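Local coordinates for protein beta-N-acetylhexosaminidase (Streptomyces plicatus, PDB 1JAK) that hydrolyses terminal beta-linked N-acetylhexosamine residues from glycoconjugates, probably by substrate-assisted catalysis as a family 20 glycoside hydrolase, at residues E56-L68 / A116-L130. Sequence-based numbering, arbitrary orientation.
Sequences EARRVGDYLADLL and AAGLFHGVQTLRQLL
Val60 and Val123 interlock between two nearly parallel helices (axes 9.6 Å apart) that pack side by side on the mixed beta-sheet of the alpha/beta domain that accompanies the catalytic (beta/alpha)8 barrel in family 20 enzymes. The packing is knobs-into-holes: Val60 sits among Ala116, Leu119, Phe120 and Val123, while Val123 enters the hole formed by Val60, Tyr63, Leu64 and Leu67. Val60 CG1 lies 4.1 Å from Val123 CG2, and the other branch, Val123 CG1, meets Leu64 CD1 at 3.9 Å. Toward the sheet, Val60, Leu64 and Leu119 also touch strand 86-90, and Leu126 and Leu130 touch strand 145-153. Among the aromatics, Phe120 CE1 stands over the centre of one Tyr63 face, 3.3 Å from Tyr63 CE2; the ring planes are inclined at 42°, and His244 meets the Phe120 ring as well. Tyr63 swings its ring across to the second helix with CG trans to N (chi1 172°), which brings OH to Gln124. Polar contacts form a short chain of hydrogen bonds: Gln124 NE2 donates to Tyr63 OH (3.1 Å, 166°), and Arg127 NH1 donates to Gln124 OE1, so both ends of the amide are held. Leu67 CD2 rests over one face of the Arg127 guanidinium, 3.7 Å from its NH2.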
loop_
_atom_site.group_PDB
_atom_site.type_symbol
_atom_site.label_atom_id
_atom_site.label_comp_id
_atom_site.label_asym_id
_atom_site.label_seq_id
_atom_site.Cartn_x
_atom_site.Cartn_y
_atom_site.Cartn_z
ATOM N N GLU A 56 -7.436 22.586 -0.729
ATOM C CA GLU A 56 -6.435 21.529 -0.787
ATOM C C GLU A 56 -5.151 21.890 -0.042
ATOM O O GLU A 56 -4.521 21.029 0.571
ATOM C CB GLU A 56 -6.111 21.194 -2.245
ATOM C CG GLU A 56 -5.399 22.300 -3.003
ATOM C CD GLU A 56 -5.166 21.943 -4.457
ATOM O OE1 GLU A 56 -5.261 20.744 -4.793
ATOM O OE2 GLU A 56 -4.879 22.856 -5.261
ATOM N N ALA A 57 -4.764 23.160 -0.094
ATOM C CA ALA A 57 -3.557 23.604 0.592
ATOM C C ALA A 57 -3.761 23.544 2.105
ATOM O O ALA A 57 -2.946 22.965 2.828
ATOM C CB ALA A 57 -3.201 25.021 0.162
ATOM N N ARG A 58 -4.849 24.143 2.582
ATOM C CA ARG A 58 -5.145 24.144 4.009
ATOM C C ARG A 58 -5.277 22.723 4.537
ATOM O O ARG A 58 -4.941 22.445 5.685
ATOM C CB ARG A 58 -6.442 24.904 4.301
ATOM C CG ARG A 58 -6.329 26.419 4.213
ATOM C CD ARG A 58 -7.506 27.083 4.920
ATOM N NE ARG A 58 -7.430 28.542 4.892
ATOM C CZ ARG A 58 -7.539 29.274 3.788
ATOM N NH1 ARG A 58 -7.729 28.683 2.615
ATOM N NH2 ARG A 58 -7.464 30.597 3.854
ATOM N N ARG A 59 -5.771 21.827 3.687
ATOM C CA ARG A 59 -5.955 20.432 4.061
ATOM C C ARG A 59 -4.625 19.790 4.437
ATOM O O ARG A 59 -4.536 19.062 5.428
ATOM C CB ARG A 59 -6.590 19.673 2.897
ATOM C CG ARG A 59 -7.132 18.304 3.243
ATOM C CD ARG A 59 -8.550 18.174 2.710
ATOM N NE ARG A 59 -8.645 18.653 1.334
ATOM C CZ ARG A 59 -9.789 18.862 0.691
ATOM N NH1 ARG A 59 -10.945 18.634 1.301
ATOM N NH2 ARG A 59 -9.777 19.310 -0.558
ATOM N N VAL A 60 -3.591 20.059 3.646
ATOM C CA VAL A 60 -2.279 19.492 3.926
ATOM C C VAL A 60 -1.696 20.184 5.154
ATOM O O VAL A 60 -0.997 19.565 5.959
ATOM C CB VAL A 60 -1.313 19.677 2.738
ATOM C CG1 VAL A 60 0.027 19.019 3.053
ATOM C CG2 VAL A 60 -1.920 19.077 1.475
ATOM N N GLY A 61 -1.989 21.474 5.289
ATOM C CA GLY A 61 -1.500 22.222 6.433
ATOM C C GLY A 61 -2.086 21.672 7.720
ATOM O O GLY A 61 -1.368 21.471 8.703
ATOM N N ASP A 62 -3.393 21.422 7.723
ATOM C CA ASP A 62 -4.049 20.884 8.909
ATOM C C ASP A 62 -3.501 19.497 9.225
ATOM O O ASP A 62 -3.350 19.132 10.389
ATOM C CB ASP A 62 -5.567 20.787 8.713
ATOM C CG ASP A 62 -6.233 22.142 8.576
ATOM O OD1 ASP A 62 -5.748 23.116 9.188
ATOM O OD2 ASP A 62 -7.259 22.225 7.868
ATOM N N TYR A 63 -3.215 18.723 8.182
ATOM C CA TYR A 63 -2.674 17.379 8.357
ATOM C C TYR A 63 -1.334 17.453 9.086
ATOM O O TYR A 63 -1.069 16.690 10.019
ATOM C CB TYR A 63 -2.475 16.713 6.995
ATOM C CG TYR A 63 -1.733 15.399 7.060
ATOM C CD1 TYR A 63 -2.377 14.226 7.451
ATOM C CD2 TYR A 63 -0.375 15.331 6.739
ATOM C CE1 TYR A 63 -1.685 13.016 7.520
ATOM C CE2 TYR A 63 0.322 14.133 6.810
ATOM C CZ TYR A 63 -0.336 12.981 7.199
ATOM O OH TYR A 63 0.354 11.794 7.260
ATOM N N LEU A 64 -0.490 18.380 8.650
ATOM C CA LEU A 64 0.821 18.565 9.256
ATOM C C LEU A 64 0.697 19.033 10.705
ATOM O O LEU A 64 1.363 18.502 11.596
ATOM C CB LEU A 64 1.635 19.583 8.453
ATOM C CG LEU A 64 2.966 20.014 9.084
ATOM C CD1 LEU A 64 3.869 18.800 9.269
ATOM C CD2 LEU A 64 3.639 21.051 8.200
ATOM N N ALA A 65 -0.151 20.032 10.936
ATOM C CA ALA A 65 -0.343 20.554 12.285
ATOM C C ALA A 65 -0.767 19.430 13.225
ATOM O O ALA A 65 -0.252 19.315 14.340
ATOM C CB ALA A 65 -1.393 21.660 12.278
ATOM N N ASP A 66 -1.708 18.603 12.774
ATOM C CA ASP A 66 -2.184 17.484 13.585
ATOM C C ASP A 66 -1.057 16.510 13.934
ATOM O O ASP A 66 -1.043 15.934 15.022
ATOM C CB ASP A 66 -3.309 16.728 12.869
ATOM C CG ASP A 66 -4.622 17.495 12.862
ATOM O OD1 ASP A 66 -4.761 18.456 13.648
ATOM O OD2 ASP A 66 -5.524 17.127 12.076
ATOM N N LEU A 67 -0.119 16.315 13.012
ATOM C CA LEU A 67 1.001 15.412 13.265
ATOM C C LEU A 67 1.980 15.978 14.284
ATOM O O LEU A 67 2.580 15.230 15.056
ATOM C CB LEU A 67 1.784 15.131 11.976
ATOM C CG LEU A 67 1.210 14.229 10.886
ATOM C CD1 LEU A 67 2.170 14.212 9.706
ATOM C CD2 LEU A 67 1.008 12.822 11.430
ATOM N N LEU A 68 2.136 17.297 14.290
ATOM C CA LEU A 68 3.100 17.940 15.179
ATOM C C LEU A 68 2.607 18.441 16.534
ATOM O O LEU A 68 3.376 18.481 17.496
ATOM C CB LEU A 68 3.760 19.114 14.447
ATOM C CG LEU A 68 4.459 18.816 13.117
ATOM C CD1 LEU A 68 5.076 20.096 12.567
ATOM C CD2 LEU A 68 5.524 17.758 13.325
ATOM N N ALA A 116 -1.211 19.120 -4.368
ATOM C CA ALA A 116 -1.321 18.778 -2.952
ATOM C C ALA A 116 -0.606 17.478 -2.601
ATOM O O ALA A 116 -0.033 17.355 -1.519
ATOM C CB ALA A 116 -2.789 18.689 -2.551
ATOM N N ALA A 117 -0.644 16.507 -3.509
ATOM C CA ALA A 117 0.013 15.228 -3.260
ATOM C C ALA A 117 1.504 15.454 -3.051
ATOM O O ALA A 117 2.138 14.761 -2.256
ATOM C CB ALA A 117 -0.216 14.278 -4.430
ATOM N N GLY A 118 2.059 16.429 -3.767
ATOM C CA GLY A 118 3.473 16.731 -3.634
ATOM C C GLY A 118 3.777 17.331 -2.274
ATOM O O GLY A 118 4.776 16.985 -1.636
ATOM N N LEU A 119 2.920 18.246 -1.830
ATOM C CA LEU A 119 3.095 18.870 -0.524
ATOM C C LEU A 119 3.009 17.781 0.542
ATOM O O LEU A 119 3.782 17.768 1.498
ATOM C CB LEU A 119 1.996 19.908 -0.274
ATOM C CG LEU A 119 1.964 21.129 -1.193
ATOM C CD1 LEU A 119 0.808 22.033 -0.796
ATOM C CD2 LEU A 119 3.286 21.880 -1.097
ATOM N N PHE A 120 2.056 16.872 0.366
ATOM C CA PHE A 120 1.846 15.776 1.306
ATOM C C PHE A 120 3.104 14.913 1.408
ATOM O O PHE A 120 3.530 14.539 2.500
ATOM C CB PHE A 120 0.658 14.927 0.847
ATOM C CG PHE A 120 0.202 13.918 1.861
ATOM C CD1 PHE A 120 -0.601 14.301 2.932
ATOM C CD2 PHE A 120 0.569 12.580 1.743
ATOM C CE1 PHE A 120 -1.033 13.367 3.868
ATOM C CE2 PHE A 120 0.142 11.635 2.676
ATOM C CZ PHE A 120 -0.662 12.028 3.740
ATOM N N HIS A 121 3.699 14.596 0.265
ATOM C CA HIS A 121 4.914 13.794 0.255
ATOM C C HIS A 121 6.052 14.564 0.919
ATOM O O HIS A 121 6.886 13.977 1.607
ATOM C CB HIS A 121 5.261 13.407 -1.182
ATOM C CG HIS A 121 4.262 12.481 -1.802
ATOM N ND1 HIS A 121 4.058 12.402 -3.163
ATOM C CD2 HIS A 121 3.402 11.596 -1.241
ATOM C CE1 HIS A 121 3.113 11.513 -3.414
ATOM N NE2 HIS A 121 2.697 11.010 -2.265
ATOM N N GLY A 122 6.078 15.881 0.722
ATOM C CA GLY A 122 7.114 16.689 1.346
ATOM C C GLY A 122 6.984 16.600 2.858
ATOM O O GLY A 122 7.979 16.584 3.586
ATOM N N VAL A 123 5.744 16.545 3.329
ATOM C CA VAL A 123 5.472 16.434 4.758
ATOM C C VAL A 123 6.008 15.108 5.291
ATOM O O VAL A 123 6.562 15.055 6.385
ATOM C CB VAL A 123 3.950 16.542 5.046
ATOM C CG1 VAL A 123 3.638 16.058 6.460
ATOM C CG2 VAL A 123 3.501 17.992 4.888
ATOM N N GLN A 124 5.858 14.037 4.516
ATOM C CA GLN A 124 6.347 12.734 4.952
ATOM C C GLN A 124 7.865 12.766 5.129
ATOM O O GLN A 124 8.418 12.064 5.968
ATOM C CB GLN A 124 5.962 11.645 3.948
ATOM C CG GLN A 124 4.457 11.495 3.728
ATOM C CD GLN A 124 3.675 11.389 5.030
ATOM O OE1 GLN A 124 4.143 10.799 6.005
ATOM N NE2 GLN A 124 2.471 11.949 5.044
ATOM N N THR A 125 8.539 13.579 4.326
ATOM C CA THR A 125 9.983 13.706 4.442
ATOM C C THR A 125 10.301 14.536 5.682
ATOM O O THR A 125 11.194 14.195 6.462
ATOM C CB THR A 125 10.571 14.386 3.196
ATOM O OG1 THR A 125 10.478 13.481 2.090
ATOM C CG2 THR A 125 12.032 14.773 3.421
ATOM N N LEU A 126 9.553 15.619 5.868
ATOM C CA LEU A 126 9.760 16.496 7.015
ATOM C C LEU A 126 9.658 15.760 8.348
ATOM O O LEU A 126 10.463 15.988 9.253
ATOM C CB LEU A 126 8.752 17.650 6.984
ATOM C CG LEU A 126 8.801 18.635 8.158
ATOM C CD1 LEU A 126 10.183 19.288 8.240
ATOM C CD2 LEU A 126 7.724 19.696 7.968
ATOM N N ARG A 127 8.680 14.865 8.478
ATOM C CA ARG A 127 8.517 14.148 9.736
ATOM C C ARG A 127 9.686 13.212 10.034
ATOM O O ARG A 127 9.870 12.789 11.174
ATOM C CB ARG A 127 7.182 13.385 9.760
ATOM C CG ARG A 127 7.032 12.309 8.713
ATOM C CD ARG A 127 5.570 11.872 8.569
ATOM N NE ARG A 127 5.013 11.292 9.793
ATOM C CZ ARG A 127 3.890 10.578 9.832
ATOM N NH1 ARG A 127 3.206 10.357 8.716
ATOM N NH2 ARG A 127 3.455 10.073 10.982
ATOM N N GLN A 128 10.481 12.892 9.015
ATOM C CA GLN A 128 11.643 12.036 9.218
ATOM C C GLN A 128 12.885 12.878 9.526
ATOM O O GLN A 128 13.842 12.389 10.126
ATOM C CB GLN A 128 11.883 11.145 7.994
ATOM C CG GLN A 128 10.931 9.952 7.938
ATOM C CD GLN A 128 11.273 8.975 6.825
ATOM O OE1 GLN A 128 12.441 8.665 6.596
ATOM N NE2 GLN A 128 10.250 8.469 6.141
ATOM N N LEU A 129 12.860 14.147 9.125
ATOM C CA LEU A 129 13.978 15.048 9.397
ATOM C C LEU A 129 13.901 15.485 10.859
ATOM O O LEU A 129 14.919 15.734 11.503
ATOM C CB LEU A 129 13.928 16.263 8.465
ATOM C CG LEU A 129 14.138 15.931 6.982
ATOM C CD1 LEU A 129 13.951 17.177 6.136
ATOM C CD2 LEU A 129 15.535 15.347 6.782
ATOM N N LEU A 130 12.681 15.572 11.382
ATOM C CA LEU A 130 12.479 15.934 12.780
ATOM C C LEU A 130 12.905 14.727 13.618
ATOM O O LEU A 130 12.991 13.611 13.100
ATOM C CB LEU A 130 11.006 16.272 13.028
ATOM C CG LEU A 130 10.557 17.620 12.459
ATOM C CD1 LEU A 130 9.039 17.721 12.474
ATOM C CD2 LEU A 130 11.178 18.742 13.285
#